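Local coordinates for protein glycoside hydrolase, GH17 family (Formosa sp. Hel1_33_131, PDB 6FCG) that probably hydrolyses internal beta-1,3-glucosidic linkages of the algal storage glucan laminarin, as an endo-acting laminarinase, at residues 55-60 with 91-96. Residues are numbered along the deposited sequence; the frame is centred on the assembly and turned at random.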
ATOM      1  N   GLY A  55      18.382  34.976  -1.972  1.00 16.19           N
ATOM      2  CA  GLY A  55      17.122  35.657  -2.103  1.00 17.59           C
ATOM      3  C   GLY A  55      16.731  36.146  -0.726  1.00 20.22           C
ATOM      4  O   GLY A  55      16.971  35.468   0.289  1.00 24.23           O
ATOM      5  N   GLY A  56      16.038  37.279  -0.687  1.00 21.51           N
ATOM      6  CA  GLY A  56      15.716  38.010   0.540  1.00 21.37           C
ATOM      7  C   GLY A  56      14.230  38.094   0.839  1.00 21.81           C
ATOM      8  O   GLY A  56      13.820  38.773   1.768  1.00 25.30           O
ATOM      9  N   TYR A  57      13.434  37.409   0.039  1.00 22.52           N
ATOM     10  CA  TYR A  57      11.995  37.342   0.217  1.00 21.94           C
ATOM     11  C   TYR A  57      11.699  36.646   1.523  1.00 22.41           C
ATOM     12  O   TYR A  57      12.347  35.646   1.857  1.00 24.20           O
ATOM     13  CB  TYR A  57      11.358  36.550  -0.917  1.00 19.94           C
ATOM     14  CG  TYR A  57      11.439  37.189  -2.285  1.00 18.99           C
ATOM     15  CD1 TYR A  57      10.539  38.177  -2.675  1.00 18.82           C
ATOM     16  CD2 TYR A  57      12.406  36.796  -3.203  1.00 18.60           C
ATOM     17  CE1 TYR A  57      10.599  38.744  -3.950  1.00 18.19           C
ATOM     18  CE2 TYR A  57      12.478  37.366  -4.461  1.00 17.90           C
ATOM     19  CZ  TYR A  57      11.581  38.338  -4.828  1.00 17.64           C
ATOM     20  OH  TYR A  57      11.619  38.860  -6.083  1.00 17.32           O
ATOM     21  N   ARG A  58      10.747  37.210   2.262  1.00 24.48           N
ATOM     22  CA  ARG A  58      10.374  36.746   3.627  1.00 26.91           C
ATOM     23  C   ARG A  58       8.969  36.182   3.746  1.00 25.66           C
ATOM     24  O   ARG A  58       8.630  35.647   4.777  1.00 23.59           O
ATOM     25  CB  ARG A  58      10.558  37.883   4.645  1.00 28.12           C
ATOM     26  CG  ARG A  58      12.013  38.177   4.974  1.00 30.15           C
ATOM     27  CD  ARG A  58      12.216  39.619   5.357  1.00 32.35           C
ATOM     28  NE  ARG A  58      13.644  39.966   5.402  1.00 34.93           N
ATOM     29  CZ  ARG A  58      14.286  40.608   6.372  1.00 33.05           C
ATOM     30  NH1 ARG A  58      15.574  40.837   6.170  1.00 34.44           N
ATOM     31  NH2 ARG A  58      13.704  41.023   7.490  1.00 32.08           N
ATOM     32  N   LYS A  59       8.179  36.263   2.673  1.00 28.70           N
ATOM     33  CA  LYS A  59       6.780  35.834   2.684  1.00 29.82           C
ATOM     34  C   LYS A  59       6.540  34.806   1.590  1.00 27.53           C
ATOM     35  O   LYS A  59       7.420  34.525   0.780  1.00 26.10           O
ATOM     36  CB  LYS A  59       5.857  37.027   2.459  1.00 33.75           C
ATOM     37  CG  LYS A  59       6.087  38.232   3.365  1.00 36.38           C
ATOM     38  CD  LYS A  59       5.224  38.212   4.609  1.00 41.61           C
ATOM     39  CE  LYS A  59       5.435  39.491   5.392  1.00 46.95           C
ATOM     40  NZ  LYS A  59       4.802  39.389   6.734  1.00 53.34           N
ATOM     41  N   LYS A  60       5.321  34.271   1.566  1.00 26.64           N
ATOM     42  CA  LYS A  60       4.953  33.173   0.676  1.00 26.28           C
ATOM     43  C   LYS A  60       4.671  33.586  -0.780  1.00 23.62           C
ATOM     44  O   LYS A  60       4.262  32.754  -1.589  1.00 23.52           O
ATOM     45  CB  LYS A  60       3.742  32.438   1.245  1.00 28.45           C
ATOM     46  CG  LYS A  60       3.944  31.826   2.627  1.00 32.06           C
ATOM     47  CD  LYS A  60       2.618  31.226   3.114  1.00 35.16           C
ATOM     48  CE  LYS A  60       2.636  30.829   4.584  1.00 36.94           C
ATOM     49  NZ  LYS A  60       3.135  29.436   4.739  1.00 40.23           N
ATOM     50  N   VAL A  91      16.087  39.701 -13.292  1.00 19.23           N
ATOM     51  CA  VAL A  91      16.063  41.162 -13.266  1.00 19.44           C
ATOM     52  C   VAL A  91      14.731  41.744 -13.764  1.00 19.95           C
ATOM     53  O   VAL A  91      14.632  42.895 -14.168  1.00 19.33           O
ATOM     54  CB  VAL A  91      17.269  41.800 -13.969  1.00 20.41           C
ATOM     55  CG1 VAL A  91      18.567  41.390 -13.321  1.00 19.49           C
ATOM     56  CG2 VAL A  91      17.393  41.506 -15.482  1.00 21.54           C
ATOM     57  N   ARG A  92      13.683  40.927 -13.700  1.00 21.09           N
ATOM     58  CA  ARG A  92      12.324  41.325 -14.040  1.00 22.17           C
ATOM     59  C   ARG A  92      11.650  42.001 -12.842  1.00 22.80           C
ATOM     60  O   ARG A  92      11.017  43.045 -12.960  1.00 24.68           O
ATOM     61  CB  ARG A  92      11.550  40.065 -14.444  1.00 23.53           C
ATOM     62  CG  ARG A  92      10.324  40.256 -15.293  1.00 23.67           C
ATOM     63  CD  ARG A  92       9.562  38.942 -15.413  1.00 24.34           C
ATOM     64  NE  ARG A  92       8.371  39.059 -14.594  1.00 26.17           N
ATOM     65  CZ  ARG A  92       8.028  38.302 -13.573  1.00 26.17           C
ATOM     66  NH1 ARG A  92       8.749  37.285 -13.177  1.00 26.39           N
ATOM     67  NH2 ARG A  92       6.915  38.593 -12.932  1.00 27.63           N
ATOM     68  N   LEU A  93      11.691  41.338 -11.701  1.00 21.38           N
ATOM     69  CA  LEU A  93      11.173  41.892 -10.496  1.00 20.29           C
ATOM     70  C   LEU A  93      12.252  42.795  -9.948  1.00 20.74           C
ATOM     71  O   LEU A  93      13.413  42.689 -10.319  1.00 21.39           O
ATOM     72  CB  LEU A  93      10.800  40.762  -9.520  1.00 20.30           C
ATOM     73  CG  LEU A  93       9.754  39.733 -10.033  1.00 20.09           C
ATOM     74  CD1 LEU A  93       9.465  38.653  -8.990  1.00 19.47           C
ATOM     75  CD2 LEU A  93       8.436  40.381 -10.480  1.00 19.16           C
ATOM     76  N   ALA A  94      11.859  43.656  -9.020  1.00 21.83           N
ATOM     77  CA  ALA A  94      12.726  44.714  -8.453  1.00 21.47           C
ATOM     78  C   ALA A  94      13.862  44.192  -7.557  1.00 20.97           C
ATOM     79  O   ALA A  94      14.841  44.901  -7.329  1.00 19.68           O
ATOM     80  CB  ALA A  94      11.867  45.680  -7.651  1.00 21.76           C
ATOM     81  N   HIS A  95      13.671  42.980  -7.026  1.00 18.75           N
ATOM     82  CA  HIS A  95      14.555  42.359  -6.053  1.00 18.16           C
ATOM     83  C   HIS A  95      16.073  42.535  -6.306  1.00 18.35           C
ATOM     84  O   HIS A  95      16.794  42.970  -5.434  1.00 20.12           O
ATOM     85  CB  HIS A  95      14.138  40.888  -5.968  1.00 17.67           C
ATOM     86  CG  HIS A  95      14.980  40.041  -5.072  1.00 17.30           C
ATOM     87  ND1 HIS A  95      15.849  39.081  -5.552  1.00 17.88           N
ATOM     88  CD2 HIS A  95      15.034  39.955  -3.727  1.00 17.15           C
ATOM     89  CE1 HIS A  95      16.438  38.469  -4.540  1.00 17.02           C
ATOM     90  NE2 HIS A  95      15.967  38.991  -3.425  1.00 17.73           N
ATOM     91  N   THR A  96      16.557  42.213  -7.499  1.00 18.04           N
ATOM     92  CA  THR A  96      17.985  42.255  -7.780  1.00 16.89           C
ATOM     93  C   THR A  96      18.499  43.678  -7.763  1.00 17.30           C
ATOM     94  O   THR A  96      19.566  43.958  -7.249  1.00 17.89           O
ATOM     95  CB  THR A  96      18.262  41.613  -9.138  1.00 17.10           C
ATOM     96  OG1 THR A  96      17.967  40.212  -9.031  1.00 18.11           O
ATOM     97  CG2 THR A  96      19.706  41.841  -9.612  1.00 16.38           C
TER
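The rings of Tyr57 and His95 lie one over the other in an offset stack, centroids 4.5 Å apart and planes inclined by 22°. The overlap is partial: Tyr57 CE2 sits above the middle of the imidazole, while His95 CD2 lies over one face of the phenol. His95 reaches this place because CG stands anti to its backbone N (chi1 177°), which sends the imidazole toward Gly56 and Tyr57 in the 55-60 loop. There NE2 accepts a hydrogen bond from Gly56 N, 3.2 Å away. The N-H...NE2 angle is 152°, and the donor lies somewhat out of the ring plane. Stack and bond together limit how the imidazole can turn. In the TIM barrel of family 17, this joins the loop that follows strand 50-53 to the 91-96 segment, which runs into helix 95-109 after the neighbouring parallel strand 83-87. With an alanine in place of His95, the Gly56 N-H is likely to lose its acceptor and the Tyr57 ring its stacking partner. Leu93 meets the phenol at its hydroxyl end, the two side chains crossing at about a right angle, with its CD1 branch 3.6 Å from Tyr57 OH. That hydroxyl is hydrogen-bonded to Gln65, outside both segments, and Trp357 packs edge-to-face with the same tyrosine ring. Gly55 adds its CA, 3.8 Å from His95 CE1.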